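PDB 4CZW: Pab-dependent poly(a)-specific ribonuclease subunit PAN2, which is the catalytic subunit of the PAN2-PAN3 deadenylation complex and probably shortens the poly(A) tails of mRNA as a metal-dependent exoribonuclease. Local coordinates for residues Lys232-Tyr244 with Tyr251-Ile263. Numbering follows the deposited sequence.
Sequences KAGLENEAVNKGY and YQNLDQRKIIFNI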
ATOM      1  N   LYS A 232      26.207  -3.733  12.718  1.00 47.27           N
ATOM      2  CA  LYS A 232      27.385  -4.389  12.162  1.00 44.30           C
ATOM      3  C   LYS A 232      27.396  -5.879  12.486  1.00 46.81           C
ATOM      4  O   LYS A 232      27.716  -6.709  11.633  1.00 44.35           O
ATOM      5  CB  LYS A 232      28.661  -3.729  12.689  1.00 47.44           C
ATOM      6  CG  LYS A 232      29.935  -4.489  12.356  1.00 58.54           C
ATOM      7  CD  LYS A 232      31.164  -3.787  12.907  1.00 60.23           C
ATOM      8  CE  LYS A 232      32.422  -4.598  12.646  1.00 59.15           C
ATOM      9  NZ  LYS A 232      32.609  -4.886  11.197  1.00 58.04           N
ATOM     10  N   ALA A 233      27.040  -6.211  13.723  1.00 43.36           N
ATOM     11  CA  ALA A 233      27.013  -7.598  14.169  1.00 37.84           C
ATOM     12  C   ALA A 233      25.933  -8.393  13.441  1.00 47.31           C
ATOM     13  O   ALA A 233      26.071  -9.599  13.233  1.00 54.58           O
ATOM     14  CB  ALA A 233      26.797  -7.664  15.671  1.00 36.75           C
ATOM     15  N   GLY A 234      24.859  -7.710  13.058  1.00 55.28           N
ATOM     16  CA  GLY A 234      23.759  -8.352  12.364  1.00 48.18           C
ATOM     17  C   GLY A 234      24.083  -8.670  10.918  1.00 52.10           C
ATOM     18  O   GLY A 234      23.790  -9.762  10.434  1.00 55.74           O
ATOM     19  N   LEU A 235      24.689  -7.710  10.227  1.00 47.44           N
ATOM     20  CA  LEU A 235      25.044  -7.874   8.821  1.00 50.13           C
ATOM     21  C   LEU A 235      26.091  -8.968   8.622  1.00 63.51           C
ATOM     22  O   LEU A 235      25.963  -9.805   7.728  1.00 63.47           O
ATOM     23  CB  LEU A 235      25.555  -6.552   8.245  1.00 47.28           C
ATOM     24  CG  LEU A 235      24.516  -5.446   8.049  1.00 53.49           C
ATOM     25  CD1 LEU A 235      25.186  -4.097   7.873  1.00 56.94           C
ATOM     26  CD2 LEU A 235      23.640  -5.756   6.851  1.00 51.23           C
ATOM     27  N   GLU A 236      27.122  -8.955   9.460  1.00 59.04           N
ATOM     28  CA  GLU A 236      28.205  -9.927   9.356  1.00 58.58           C
ATOM     29  C   GLU A 236      27.838 -11.249  10.022  1.00 63.80           C
ATOM     30  O   GLU A 236      26.883 -11.322  10.796  1.00 66.80           O
ATOM     31  CB  GLU A 236      29.484  -9.362   9.979  1.00 57.61           C
ATOM     32  CG  GLU A 236      30.011  -8.118   9.282  1.00 58.11           C
ATOM     33  CD  GLU A 236      31.238  -7.547   9.962  1.00 65.75           C
ATOM     34  OE1 GLU A 236      31.474  -7.880  11.143  1.00 75.23           O
ATOM     35  OE2 GLU A 236      31.968  -6.767   9.316  1.00 64.88           O
ATOM     36  N   ASN A 237      28.603 -12.293   9.713  1.00 74.16           N
ATOM     37  CA  ASN A 237      28.366 -13.615  10.282  1.00 69.30           C
ATOM     38  C   ASN A 237      29.613 -14.493  10.234  1.00 66.24           C
ATOM     39  O   ASN A 237      29.943 -15.060   9.193  1.00 72.06           O
ATOM     40  CB  ASN A 237      27.213 -14.310   9.552  1.00 71.42           C
ATOM     41  CG  ASN A 237      26.691 -15.528  10.299  1.00 76.92           C
ATOM     42  OD1 ASN A 237      27.340 -16.043  11.211  1.00 79.10           O
ATOM     43  ND2 ASN A 237      25.513 -15.997   9.907  1.00 74.81           N
ATOM     44  N   GLU A 238      30.301 -14.598  11.366  1.00 71.79           N
ATOM     45  CA  GLU A 238      31.436 -15.502  11.493  1.00 65.89           C
ATOM     46  C   GLU A 238      31.050 -16.697  12.356  1.00 69.65           C
ATOM     47  O   GLU A 238      30.415 -16.539  13.398  1.00 78.51           O
ATOM     48  CB  GLU A 238      32.646 -14.783  12.094  1.00 58.35           C
ATOM     49  CG  GLU A 238      33.219 -13.681  11.219  1.00 69.57           C
ATOM     50  CD  GLU A 238      34.439 -13.023  11.839  1.00 77.06           C
ATOM     51  OE1 GLU A 238      34.743 -13.319  13.014  1.00 76.07           O
ATOM     52  OE2 GLU A 238      35.093 -12.212  11.150  1.00 76.87           O
ATOM     53  N   ALA A 239      31.433 -17.893  11.919  1.00 65.87           N
ATOM     54  CA  ALA A 239      31.076 -19.110  12.638  1.00 62.42           C
ATOM     55  C   ALA A 239      32.049 -20.247  12.347  1.00 70.60           C
ATOM     56  O   ALA A 239      32.753 -20.237  11.337  1.00 65.46           O
ATOM     57  CB  ALA A 239      29.656 -19.530  12.286  1.00 58.36           C
ATOM     58  N   VAL A 240      32.082 -21.226  13.247  1.00 63.54           N
ATOM     59  CA  VAL A 240      32.913 -22.410  13.073  1.00 55.97           C
ATOM     60  C   VAL A 240      32.087 -23.676  13.276  1.00 62.16           C
ATOM     61  O   VAL A 240      31.521 -23.890  14.348  1.00 66.98           O
ATOM     62  CB  VAL A 240      34.105 -22.424  14.051  1.00 60.93           C
ATOM     63  CG1 VAL A 240      34.881 -23.725  13.924  1.00 55.32           C
ATOM     64  CG2 VAL A 240      35.014 -21.229  13.805  1.00 65.05           C
ATOM     65  N   ASN A 241      32.016 -24.507  12.242  1.00 68.28           N
ATOM     66  CA  ASN A 241      31.282 -25.765  12.322  1.00 65.79           C
ATOM     67  C   ASN A 241      32.043 -26.910  11.665  1.00 63.99           C
ATOM     68  O   ASN A 241      32.790 -26.702  10.708  1.00 58.22           O
ATOM     69  CB  ASN A 241      29.902 -25.626  11.676  1.00 70.71           C
ATOM     70  CG  ASN A 241      29.034 -24.596  12.371  1.00 75.61           C
ATOM     71  OD1 ASN A 241      28.486 -24.852  13.444  1.00 83.83           O
ATOM     72  ND2 ASN A 241      28.899 -23.426  11.758  1.00 76.89           N
ATOM     73  N   LYS A 242      31.850 -28.118  12.182  1.00 69.81           N
ATOM     74  CA  LYS A 242      32.480 -29.299  11.608  1.00 69.11           C
ATOM     75  C   LYS A 242      31.790 -29.700  10.310  1.00 61.96           C
ATOM     76  O   LYS A 242      30.568 -29.832  10.260  1.00 66.03           O
ATOM     77  CB  LYS A 242      32.458 -30.463  12.601  1.00 72.88           C
ATOM     78  CG  LYS A 242      33.334 -30.250  13.824  1.00 87.48           C
ATOM     79  CD  LYS A 242      33.332 -31.472  14.727  1.00 90.30           C
ATOM     80  CE  LYS A 242      34.250 -31.274  15.922  1.00 85.38           C
ATOM     81  NZ  LYS A 242      34.247 -32.457  16.827  1.00 98.07           N
ATOM     82  N   GLY A 243      32.583 -29.887   9.261  1.00 57.07           N
ATOM     83  CA  GLY A 243      32.060 -30.273   7.966  1.00 59.73           C
ATOM     84  C   GLY A 243      33.114 -30.962   7.127  1.00 62.42           C
ATOM     85  O   GLY A 243      34.307 -30.871   7.416  1.00 72.88           O
ATOM     86  N   TYR A 244      32.674 -31.652   6.081  1.00 55.11           N
ATOM     87  CA  TYR A 244      33.585 -32.402   5.227  1.00 60.48           C
ATOM     88  C   TYR A 244      34.393 -31.476   4.326  1.00 53.87           C
ATOM     89  O   TYR A 244      33.886 -30.463   3.844  1.00 52.98           O
ATOM     90  CB  TYR A 244      32.809 -33.412   4.378  1.00 60.45           C
ATOM     91  CG  TYR A 244      33.687 -34.425   3.678  1.00 61.06           C
ATOM     92  CD1 TYR A 244      34.109 -35.573   4.334  1.00 64.22           C
ATOM     93  CD2 TYR A 244      34.089 -34.237   2.361  1.00 61.97           C
ATOM     94  CE1 TYR A 244      34.910 -36.505   3.703  1.00 67.90           C
ATOM     95  CE2 TYR A 244      34.891 -35.163   1.721  1.00 66.85           C
ATOM     96  CZ  TYR A 244      35.298 -36.295   2.396  1.00 69.58           C
ATOM     97  OH  TYR A 244      36.095 -37.222   1.765  1.00 72.18           O
ATOM     98  N   TYR A 251      36.356 -34.846   7.536  1.00 58.74           N
ATOM     99  CA  TYR A 251      35.606 -33.822   8.254  1.00 63.08           C
ATOM    100  C   TYR A 251      36.529 -32.971   9.118  1.00 70.04           C
ATOM    101  O   TYR A 251      37.254 -33.487   9.968  1.00 70.18           O
ATOM    102  CB  TYR A 251      34.516 -34.464   9.116  1.00 57.98           C
ATOM    103  CG  TYR A 251      33.449 -35.176   8.315  1.00 64.71           C
ATOM    104  CD1 TYR A 251      33.623 -36.493   7.908  1.00 58.82           C
ATOM    105  CD2 TYR A 251      32.271 -34.531   7.964  1.00 62.78           C
ATOM    106  CE1 TYR A 251      32.652 -37.147   7.174  1.00 56.41           C
ATOM    107  CE2 TYR A 251      31.294 -35.178   7.230  1.00 58.85           C
ATOM    108  CZ  TYR A 251      31.490 -36.485   6.838  1.00 62.08           C
ATOM    109  OH  TYR A 251      30.520 -37.134   6.108  1.00 61.87           O
ATOM    110  N   GLN A 252      36.497 -31.663   8.888  1.00 70.31           N
ATOM    111  CA  GLN A 252      37.340 -30.728   9.623  1.00 56.29           C
ATOM    112  C   GLN A 252      36.517 -29.581  10.192  1.00 61.59           C
ATOM    113  O   GLN A 252      35.333 -29.440   9.884  1.00 64.15           O
ATOM    114  CB  GLN A 252      38.440 -30.170   8.716  1.00 60.03           C
ATOM    115  CG  GLN A 252      39.236 -31.214   7.948  1.00 67.60           C
ATOM    116  CD  GLN A 252      40.340 -31.846   8.775  1.00 63.95           C
ATOM    117  OE1 GLN A 252      40.244 -31.939   9.999  1.00 59.36           O
ATOM    118  NE2 GLN A 252      41.402 -32.280   8.106  1.00 68.57           N
ATOM    119  N   ASN A 253      37.149 -28.764  11.029  1.00 64.82           N
ATOM    120  CA  ASN A 253      36.546 -27.511  11.461  1.00 61.00           C
ATOM    121  C   ASN A 253      36.563 -26.516  10.307  1.00 60.00           C
ATOM    122  O   ASN A 253      37.610 -26.264   9.714  1.00 58.31           O
ATOM    123  CB  ASN A 253      37.280 -26.937  12.675  1.00 61.01           C
ATOM    124  CG  ASN A 253      36.998 -27.710  13.948  1.00 63.64           C
ATOM    125  OD1 ASN A 253      35.902 -28.233  14.142  1.00 73.11           O
ATOM    126  ND2 ASN A 253      37.992 -27.782  14.827  1.00 63.70           N
ATOM    127  N   LEU A 254      35.402 -25.959   9.983  1.00 60.41           N
ATOM    128  CA  LEU A 254      35.295 -25.054   8.846  1.00 60.11           C
ATOM    129  C   LEU A 254      35.040 -23.617   9.285  1.00 58.91           C
ATOM    130  O   LEU A 254      34.085 -23.336  10.011  1.00 54.43           O
ATOM    131  CB  LEU A 254      34.187 -25.517   7.898  1.00 55.92           C
ATOM    132  CG  LEU A 254      34.301 -26.947   7.363  1.00 59.91           C
ATOM    133  CD1 LEU A 254      33.217 -27.219   6.331  1.00 55.56           C
ATOM    134  CD2 LEU A 254      35.680 -27.206   6.778  1.00 61.14           C
ATOM    135  N   ASP A 255      35.902 -22.710   8.836  1.00 59.16           N
ATOM    136  CA  ASP A 255      35.759 -21.291   9.137  1.00 61.10           C
ATOM    137  C   ASP A 255      34.898 -20.607   8.082  1.00 64.28           C
ATOM    138  O   ASP A 255      35.338 -20.380   6.954  1.00 63.10           O
ATOM    139  CB  ASP A 255      37.130 -20.621   9.226  1.00 64.22           C
ATOM    140  CG  ASP A 255      37.036 -19.123   9.443  1.00 68.85           C
ATOM    141  OD1 ASP A 255      36.101 -18.674  10.139  1.00 73.90           O
ATOM    142  OD2 ASP A 255      37.902 -18.394   8.915  1.00 71.01           O
ATOM    143  N   GLN A 256      33.669 -20.280   8.465  1.00 67.54           N
ATOM    144  CA  GLN A 256      32.693 -19.711   7.545  1.00 65.42           C
ATOM    145  C   GLN A 256      32.405 -18.250   7.872  1.00 68.27           C
ATOM    146  O   GLN A 256      31.892 -17.935   8.946  1.00 69.05           O
ATOM    147  CB  GLN A 256      31.401 -20.524   7.586  1.00 69.00           C
ATOM    148  CG  GLN A 256      31.606 -22.007   7.322  1.00 80.33           C
ATOM    149  CD  GLN A 256      30.626 -22.879   8.082  1.00 93.53           C
ATOM    150  OE1 GLN A 256      29.734 -22.380   8.767  1.00 96.75           O
ATOM    151  NE2 GLN A 256      30.792 -24.192   7.969  1.00 88.07           N
ATOM    152  N   ARG A 257      32.737 -17.361   6.943  1.00 68.03           N
ATOM    153  CA  ARG A 257      32.510 -15.936   7.144  1.00 63.69           C
ATOM    154  C   ARG A 257      31.695 -15.346   6.001  1.00 70.35           C
ATOM    155  O   ARG A 257      31.942 -15.639   4.831  1.00 70.25           O
ATOM    156  CB  ARG A 257      33.842 -15.197   7.283  1.00 57.96           C
ATOM    157  CG  ARG A 257      34.828 -15.880   8.214  1.00 72.95           C
ATOM    158  CD  ARG A 257      35.980 -14.964   8.579  1.00 85.72           C
ATOM    159  NE  ARG A 257      37.005 -15.664   9.347  1.00 84.04           N
ATOM    160  CZ  ARG A 257      37.958 -15.059  10.048  1.00 85.28           C
ATOM    161  NH1 ARG A 257      38.014 -13.735  10.091  1.00 89.73           N
ATOM    162  NH2 ARG A 257      38.850 -15.780  10.714  1.00 73.82           N
ATOM    163  N   LYS A 258      30.717 -14.515   6.345  1.00 68.83           N
ATOM    164  CA  LYS A 258      29.873 -13.879   5.343  1.00 65.28           C
ATOM    165  C   LYS A 258      30.580 -12.677   4.728  1.00 62.21           C
ATOM    166  O   LYS A 258      30.650 -11.607   5.336  1.00 71.80           O
ATOM    167  CB  LYS A 258      28.536 -13.453   5.953  1.00 67.74           C
ATOM    168  CG  LYS A 258      27.531 -12.939   4.937  1.00 69.21           C
ATOM    169  CD  LYS A 258      26.166 -12.720   5.568  1.00 65.24           C
ATOM    170  CE  LYS A 258      25.128 -12.348   4.521  1.00 64.96           C
ATOM    171  NZ  LYS A 258      23.764 -12.210   5.106  1.00 66.55           N
ATOM    172  N   ILE A 259      31.107 -12.860   3.522  1.00 66.26           N
ATOM    173  CA  ILE A 259      31.799 -11.790   2.816  1.00 66.19           C
ATOM    174  C   ILE A 259      30.793 -10.844   2.172  1.00 61.98           C
ATOM    175  O   ILE A 259      30.067 -11.227   1.257  1.00 65.61           O
ATOM    176  CB  ILE A 259      32.743 -12.343   1.733  1.00 66.02           C
ATOM    177  CG1 ILE A 259      33.626 -13.452   2.309  1.00 62.35           C
ATOM    178  CG2 ILE A 259      33.589 -11.226   1.143  1.00 56.49           C
ATOM    179  CD1 ILE A 259      34.496 -13.005   3.464  1.00 66.28           C
ATOM    180  N   ILE A 260      30.761  -9.605   2.651  1.00 60.37           N
ATOM    181  CA  ILE A 260      29.772  -8.633   2.200  1.00 58.22           C
ATOM    182  C   ILE A 260      30.325  -7.710   1.116  1.00 58.92           C
ATOM    183  O   ILE A 260      31.348  -7.054   1.305  1.00 56.10           O
ATOM    184  CB  ILE A 260      29.258  -7.787   3.380  1.00 60.01           C
ATOM    185  CG1 ILE A 260      28.659  -8.700   4.454  1.00 64.25           C
ATOM    186  CG2 ILE A 260      28.235  -6.766   2.905  1.00 54.00           C
ATOM    187  CD1 ILE A 260      28.169  -7.972   5.682  1.00 72.43           C
ATOM    188  N   PHE A 261      29.634  -7.667  -0.020  1.00 58.77           N
ATOM    189  CA  PHE A 261      30.065  -6.862  -1.158  1.00 58.50           C
ATOM    190  C   PHE A 261      29.329  -5.526  -1.222  1.00 68.16           C
ATOM    191  O   PHE A 261      29.953  -4.468  -1.294  1.00 66.55           O
ATOM    192  CB  PHE A 261      29.855  -7.635  -2.461  1.00 62.23           C
ATOM    193  CG  PHE A 261      30.575  -8.952  -2.507  1.00 58.04           C
ATOM    194  CD1 PHE A 261      31.882  -9.059  -2.062  1.00 59.38           C
ATOM    195  CD2 PHE A 261      29.940 -10.086  -2.986  1.00 62.79           C
ATOM    196  CE1 PHE A 261      32.545 -10.271  -2.102  1.00 59.93           C
ATOM    197  CE2 PHE A 261      30.598 -11.301  -3.026  1.00 66.39           C
ATOM    198  CZ  PHE A 261      31.902 -11.394  -2.584  1.00 60.37           C
ATOM    199  N   ASN A 262      28.001  -5.583  -1.199  1.00 69.91           N
ATOM    200  CA  ASN A 262      27.188  -4.374  -1.274  1.00 60.11           C
ATOM    201  C   ASN A 262      26.049  -4.346  -0.262  1.00 62.47           C
ATOM    202  O   ASN A 262      25.497  -5.384   0.102  1.00 62.31           O
ATOM    203  CB  ASN A 262      26.612  -4.204  -2.682  1.00 55.81           C
ATOM    204  CG  ASN A 262      27.592  -3.559  -3.639  1.00 72.29           C
ATOM    205  OD1 ASN A 262      27.732  -2.336  -3.667  1.00 89.96           O
ATOM    206  ND2 ASN A 262      28.272  -4.377  -4.434  1.00 78.92           N
ATOM    207  N   ILE A 263      25.709  -3.142   0.184  1.00 58.41           N
ATOM    208  CA  ILE A 263      24.556  -2.929   1.045  1.00 57.66           C
ATOM    209  C   ILE A 263      23.427  -2.299   0.230  1.00 55.59           C
ATOM    210  O   ILE A 263      23.680  -1.475  -0.649  1.00 57.81           O
ATOM    211  CB  ILE A 263      24.905  -2.033   2.248  1.00 58.19           C
ATOM    212  CG1 ILE A 263      25.596  -0.754   1.774  1.00 61.77           C
ATOM    213  CG2 ILE A 263      25.800  -2.782   3.225  1.00 48.52           C
ATOM    214  CD1 ILE A 263      25.934   0.206   2.888  1.00 70.60           C
TER
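Tyr-244 turns the edge of its ring onto one face of Tyr-251, a T-shaped stack with the planes at 77°. Tyr-244 CD1 lies 3.6 Å from Tyr-251 CE1, toward the rim of the Tyr-251 ring. With chi1 at -168°, the Tyr-244 ring swings away from its own backbone N, and its CB also sits over the Tyr-251 face as a CH-pi contact. On the same face of the sheet, the extended chain of Glu-238 runs obliquely to Arg-257. OE2 of Glu-238 reaches NH1 of Arg-257 at 3.5 Å, a long salt bridge. Arg-257 NE is also held by Asp-255 OD2 at 2.9 Å, through the syn lone pair. Without this guanidinium, as with an alanine here, the Glu-238 and Asp-255 carboxylates would probably be left near each other with no cation between them. The strands form the antiparallel beta hairpin 238-245/250-262, at one side of a four-stranded sheet in the pseudo-UCH domain. Cys-245 at the end of the first strand and Cys-248 in the turn bind zinc with Cys-190 and Cys-193. On the other face, Asn-241 ND2 donates to Gln-256 OE1 at 3.3 Å, with the amide planes 29° apart. Leu-254 lays CD1 on Gly-243 CA at 3.7 Å. At the helix end, Ile-260 CD1 packs against Leu-235 CB at 3.9 Å, and Val-301 touches both side chains.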